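Local coordinates for protein elongation factor G (Thermus thermophilus, PDB 2DY1) that binds GTP with magnesium and is probably a translational GTPase that acts as an elongation factor in protein synthesis, at residues G481-R486 and A535-G540; L29-G34 and E256-V261. One frame throughout, in Å; residues are numbered along the deposited sequence.

Interaction 1 of 2, residues G481-R486 and A535-G540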
# COMPACT_ATOMS: atom_id res chain seq x y z
N GLY A 481 9.53 15.67 -51.63
CA GLY A 481 9.05 16.44 -50.49
C GLY A 481 9.98 17.62 -50.32
O GLY A 481 11.20 17.47 -50.37
N ASP A 482 9.42 18.81 -50.10
CA ASP A 482 10.24 20.01 -49.96
C ASP A 482 9.58 20.86 -48.89
O ASP A 482 8.46 21.36 -49.08
CB ASP A 482 10.28 20.75 -51.30
CG ASP A 482 11.04 22.05 -51.23
OD1 ASP A 482 10.98 22.79 -52.23
OD2 ASP A 482 11.70 22.34 -50.21
N VAL A 483 10.26 20.99 -47.76
CA VAL A 483 9.73 21.72 -46.62
C VAL A 483 10.69 22.76 -46.06
O VAL A 483 11.87 22.48 -45.85
CB VAL A 483 9.41 20.71 -45.46
CG1 VAL A 483 8.94 21.44 -44.21
CG2 VAL A 483 8.35 19.72 -45.93
N TRP A 484 10.20 23.98 -45.85
CA TRP A 484 11.02 24.99 -45.22
C TRP A 484 10.44 25.12 -43.81
O TRP A 484 9.25 25.41 -43.62
CB TRP A 484 10.95 26.32 -45.96
CG TRP A 484 11.79 26.29 -47.20
CD1 TRP A 484 11.41 25.85 -48.43
CD2 TRP A 484 13.17 26.69 -47.32
NE1 TRP A 484 12.47 25.96 -49.32
CE2 TRP A 484 13.55 26.47 -48.66
CE3 TRP A 484 14.11 27.22 -46.42
CZ2 TRP A 484 14.85 26.75 -49.13
CZ3 TRP A 484 15.39 27.51 -46.89
CH2 TRP A 484 15.75 27.27 -48.23
N LEU A 485 11.32 24.91 -42.83
CA LEU A 485 10.96 24.91 -41.42
C LEU A 485 11.71 25.93 -40.57
O LEU A 485 12.93 26.06 -40.67
CB LEU A 485 11.27 23.52 -40.85
CG LEU A 485 11.13 23.36 -39.33
CD1 LEU A 485 9.65 23.32 -38.98
CD2 LEU A 485 11.79 22.04 -38.88
N ARG A 486 10.98 26.64 -39.72
CA ARG A 486 11.58 27.59 -38.79
C ARG A 486 11.27 27.04 -37.39
O ARG A 486 10.13 26.68 -37.10
CB ARG A 486 10.94 28.98 -38.96
CG ARG A 486 11.47 30.07 -38.05
CD ARG A 486 10.68 31.36 -38.30
NE ARG A 486 11.08 32.49 -37.47
CZ ARG A 486 12.15 33.26 -37.69
NH1 ARG A 486 12.95 33.02 -38.72
NH2 ARG A 486 12.41 34.28 -36.88
N ALA A 535 7.27 24.93 -34.14
CA ALA A 535 7.69 24.55 -35.48
C ALA A 535 6.76 25.26 -36.46
O ALA A 535 5.55 25.07 -36.43
CB ALA A 535 7.59 23.03 -35.66
N ILE A 536 7.35 26.07 -37.33
CA ILE A 536 6.62 26.82 -38.33
C ILE A 536 7.01 26.35 -39.74
O ILE A 536 8.18 26.43 -40.12
CB ILE A 536 6.94 28.33 -38.20
CG1 ILE A 536 6.61 28.81 -36.78
CG2 ILE A 536 6.14 29.13 -39.22
CD1 ILE A 536 7.03 30.26 -36.50
N VAL A 537 6.03 25.85 -40.49
CA VAL A 537 6.29 25.42 -41.87
C VAL A 537 5.82 26.60 -42.70
O VAL A 537 4.62 26.92 -42.74
CB VAL A 537 5.52 24.13 -42.20
CG1 VAL A 537 5.64 23.80 -43.71
CG2 VAL A 537 6.10 22.99 -41.36
N TYR A 538 6.78 27.26 -43.36
CA TYR A 538 6.48 28.49 -44.06
C TYR A 538 6.68 28.56 -45.56
O TYR A 538 6.35 29.57 -46.18
CB TYR A 538 7.28 29.62 -43.41
CG TYR A 538 8.78 29.50 -43.56
CD1 TYR A 538 9.55 28.75 -42.66
CD2 TYR A 538 9.44 30.16 -44.60
CE1 TYR A 538 10.94 28.66 -42.81
CE2 TYR A 538 10.82 30.08 -44.75
CZ TYR A 538 11.56 29.33 -43.86
OH TYR A 538 12.92 29.26 -44.02
N ASN A 539 7.25 27.51 -46.14
CA ASN A 539 7.45 27.50 -47.58
C ASN A 539 7.74 26.05 -47.95
O ASN A 539 7.89 25.19 -47.07
CB ASN A 539 8.63 28.42 -47.96
CG ASN A 539 8.71 28.72 -49.46
OD1 ASN A 539 9.74 29.22 -49.95
ND2 ASN A 539 7.64 28.45 -50.18
N GLY A 540 7.79 25.77 -49.24
CA GLY A 540 8.05 24.41 -49.69
C GLY A 540 7.50 24.26 -51.09
O GLY A 540 7.15 25.25 -51.74

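Interaction 2 of 2, residues L29-G34 and E256-V261. With GTP (guanosine-5'-triphosphate), chain C.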
# COMPACT_ATOMS: atom_id res chain seq x y z
N LEU A 29 -3.31 -17.59 20.37
CA LEU A 29 -4.74 -17.89 20.21
C LEU A 29 -4.92 -19.25 19.51
O LEU A 29 -5.80 -20.06 19.90
CB LEU A 29 -5.40 -16.76 19.40
CG LEU A 29 -5.63 -15.46 20.17
CD1 LEU A 29 -5.79 -14.29 19.23
CD2 LEU A 29 -6.87 -15.64 21.07
N LEU A 30 -4.10 -19.54 18.50
CA LEU A 30 -4.22 -20.84 17.82
C LEU A 30 -3.87 -21.98 18.78
O LEU A 30 -4.56 -23.02 18.83
CB LEU A 30 -3.28 -20.88 16.60
CG LEU A 30 -3.73 -20.00 15.43
CD1 LEU A 30 -2.61 -19.81 14.41
CD2 LEU A 30 -4.95 -20.65 14.75
N TYR A 31 -2.83 -21.78 19.58
CA TYR A 31 -2.44 -22.80 20.55
C TYR A 31 -3.47 -22.97 21.66
O TYR A 31 -3.91 -24.10 21.93
CB TYR A 31 -1.07 -22.46 21.17
CG TYR A 31 -0.73 -23.33 22.36
CD1 TYR A 31 -0.69 -22.80 23.65
CD2 TYR A 31 -0.50 -24.70 22.21
CE1 TYR A 31 -0.46 -23.61 24.76
CE2 TYR A 31 -0.26 -25.52 23.31
CZ TYR A 31 -0.24 -24.97 24.57
OH TYR A 31 -0.02 -25.79 25.65
N LYS A 32 -3.90 -21.86 22.27
CA LYS A 32 -4.84 -21.96 23.39
C LYS A 32 -6.20 -22.51 23.04
O LYS A 32 -6.85 -23.11 23.90
CB LYS A 32 -4.98 -20.60 24.09
CG LYS A 32 -3.76 -20.17 24.89
CD LYS A 32 -3.47 -21.14 26.02
CE LYS A 32 -3.76 -20.53 27.37
NZ LYS A 32 -3.67 -21.54 28.46
N THR A 33 -6.64 -22.32 21.79
CA THR A 33 -7.93 -22.85 21.35
C THR A 33 -7.80 -24.29 20.85
O THR A 33 -8.79 -24.94 20.53
CB THR A 33 -8.58 -22.00 20.23
OG1 THR A 33 -7.67 -21.91 19.12
CG2 THR A 33 -8.91 -20.58 20.72
N GLY A 34 -6.56 -24.77 20.75
CA GLY A 34 -6.34 -26.14 20.32
C GLY A 34 -6.23 -26.36 18.83
O GLY A 34 -6.25 -27.51 18.37
N GLU A 256 3.48 -13.81 24.23
CA GLU A 256 4.81 -14.26 24.67
C GLU A 256 4.75 -14.72 26.12
O GLU A 256 5.30 -15.76 26.47
CB GLU A 256 5.80 -13.11 24.51
CG GLU A 256 7.26 -13.49 24.67
CD GLU A 256 7.79 -14.23 23.47
OE1 GLU A 256 7.44 -13.83 22.33
OE2 GLU A 256 8.55 -15.21 23.65
N ARG A 257 4.07 -13.96 26.97
CA ARG A 257 3.93 -14.31 28.39
C ARG A 257 2.69 -15.19 28.62
O ARG A 257 2.46 -15.65 29.74
CB ARG A 257 3.79 -13.04 29.24
CG ARG A 257 4.93 -12.05 29.15
CD ARG A 257 6.20 -12.66 29.70
NE ARG A 257 5.99 -13.12 31.07
CZ ARG A 257 6.80 -13.95 31.71
NH1 ARG A 257 7.89 -14.43 31.11
NH2 ARG A 257 6.53 -14.32 32.95
N GLU A 258 1.90 -15.42 27.57
CA GLU A 258 0.66 -16.18 27.65
C GLU A 258 -0.24 -15.65 28.75
O GLU A 258 -0.72 -16.40 29.60
CB GLU A 258 0.92 -17.68 27.85
CG GLU A 258 1.34 -18.38 26.55
CD GLU A 258 0.19 -18.64 25.57
OE1 GLU A 258 -0.95 -18.09 25.74
OE2 GLU A 258 0.45 -19.41 24.61
N ILE A 259 -0.47 -14.34 28.72
CA ILE A 259 -1.34 -13.68 29.68
C ILE A 259 -2.53 -13.06 28.95
O ILE A 259 -2.35 -12.33 27.97
CB ILE A 259 -0.60 -12.55 30.44
CG1 ILE A 259 0.44 -13.16 31.40
CG2 ILE A 259 -1.60 -11.66 31.20
CD1 ILE A 259 1.34 -12.10 32.06
N GLY A 260 -3.75 -13.38 29.39
CA GLY A 260 -4.96 -12.79 28.82
C GLY A 260 -5.36 -13.18 27.42
O GLY A 260 -6.16 -12.48 26.81
N VAL A 261 -4.85 -14.29 26.92
CA VAL A 261 -5.18 -14.70 25.56
C VAL A 261 -6.64 -15.11 25.36
O VAL A 261 -7.31 -14.56 24.49
CB VAL A 261 -4.22 -15.84 25.10
CG1 VAL A 261 -4.58 -16.35 23.71
CG2 VAL A 261 -2.82 -15.29 25.06
PG GTP C . 5.07 -7.55 12.18
O1G GTP C . 6.57 -7.45 11.61
O2G GTP C . 4.33 -8.79 11.49
O3G GTP C . 4.31 -6.29 12.04
O3B GTP C . 5.33 -7.94 13.72
PB GTP C . 4.22 -8.53 14.72
O1B GTP C . 3.35 -7.42 15.17
O2B GTP C . 3.57 -9.71 14.10
O3A GTP C . 5.11 -8.93 15.99
PA GTP C . 5.71 -10.39 16.25
O1A GTP C . 4.63 -11.27 16.75
O2A GTP C . 6.48 -10.81 15.05
O5' GTP C . 6.73 -10.14 17.47
C5' GTP C . 7.96 -9.46 17.21
C4' GTP C . 8.91 -9.66 18.39
O4' GTP C . 8.20 -9.26 19.57
C3' GTP C . 9.24 -11.14 18.55
O3' GTP C . 10.55 -11.28 19.10
C2' GTP C . 8.20 -11.60 19.57
O2' GTP C . 8.72 -12.71 20.32
C1' GTP C . 8.19 -10.37 20.48
N9 GTP C . 6.98 -10.29 21.33
C8 GTP C . 5.72 -10.33 20.91
N7 GTP C . 4.90 -10.09 21.93
C5 GTP C . 5.64 -9.89 23.01
C6 GTP C . 5.34 -9.61 24.34
O6 GTP C . 4.19 -9.44 24.72
N1 GTP C . 6.40 -9.48 25.25
C2 GTP C . 7.72 -9.64 24.81
N2 GTP C . 8.73 -9.51 25.67
N3 GTP C . 7.97 -9.90 23.52
C4 GTP C . 6.97 -10.03 22.63

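Interaction 1 of 2, residues G481-R486 and A535-G540
Trp-484 and Tyr-538 meet on the outer face of two antiparallel strands. The Trp-484 CB lies over one face of the phenol, 3.9 Å from the Tyr-538 ring centroid and 18° off its normal, a CH-pi contact. Further out, Trp-484 CE3 comes to 3.4 Å from Tyr-538 OH, with the two ring systems set obliquely rather than stacked. Tyr-538 gets there because its CG sits between the backbone N and the carbonyl carbon (chi1 66°), which swings the ring back across the neighbouring strand until its edge meets the Arg-486 backbone N. With an alanine here, the Trp-484 methylene would probably lose the surface it rests on, leaving the indole freer to turn.

This side is the looser one: Trp-484, Arg-486 and Ile-536 are all partly exposed, and the Arg-486 guanidinium leads away to salt bridges with Glu-465 and Glu-488. The other face is closed. There Val-483 CG1 meets Val-537 CG1 at 4.1 Å, and Leu-485 CD1 reaches Ala-535 CB at 3.9 Å, beneath helices 509-520 and 549-566.

Backbone bonding is most regular at one end, where Arg-486 N to Ile-536 O is 2.8 Å and Ile-536 N to Arg-486 O 2.9 Å. Beyond it, Trp-484 O takes Tyr-538 N at 3.1 Å, whereas Trp-484 N bonds Asn-539 O, which it approaches from above the carbonyl plane. Two residues thus face one, as in a classic beta bulge, here within the helix-backed sheet of the S5-like domain IV of elongation factor G.

Interaction 2 of 2, residues L29-G34 and E256-V261
Leu-29 and Val-261 cross at a slant, the leucine's CD2 branch pushed against the valine's CG1 at 3.6 Å. Val-261 points from the start of helix 261-271 toward helix 22-32, and with CG1 anti to the backbone N (chi1 176°) that methyl becomes the one that does the touching. Leu-265 and Leu-69 also pack on Leu-29.

Next to this apolar pair, the side chains of Lys-32 and Glu-258 run alongside one another, head to tail. What meets is the lysine's aliphatic stem, its CG 3.6 Å from Glu-258 OE1, while Lys-32 NZ stays 5.2 Å from that oxygen and bonds instead to the carbonyl O of Gly-186. Glu-258 OE1 is buried here without a hydrogen-bonding partner in the model, so the lysine charge probably helps it only at a distance. Tyr-31 stands across the same carboxylate at about a right angle, ring and carboxylate planes 62° apart, with its CD1 3.7 Å from Glu-258 OE2.

The setting is the P-loop GTPase domain: helix 22-32 follows the phosphate-binding loop, and the loop after strand 248-252 corresponds to the G5 motif beside the base. Glu-258 and Ile-259 together stand opposite Ser-254, geometry that fits a G1 beta bulge, and Gly-260 is the N-cap of helix 261-271.

Helix 22-32 closes in a Schellman motif at Gly-34, and Thr-33 OG1 turns back to Leu-29 O at 2.7 Å. Earlier in the same loop as Glu-258, Glu-256 lays its CB over the guanine face and accepts the ribose hydroxyl, GTP O2' to Glu-256 OE1 being 2.6 Å.

Overall arrangement
The two contacts lie on opposite sides of the chain's centre, their nearest atoms about 67 Å apart, and share no helix or strand. Interaction 1 pairs two strands of domain IV, away from the annotated sites; backbone hydrogen bonds carry it, with one face buried under helices and the other partly exposed. Interaction 2 is a smaller, mostly buried contact in the GTP-binding domain, joining a helix end to a loop and the start of the next helix, mainly through side chains: a methyl contact, and a carboxylate flanked by a lysine stem and a tyrosine ring. Its loop reaches the nucleotide directly, whereas interaction 1 is plain sheet packing whose one arginine charge, on the partly exposed face, pairs with glutamates nearby.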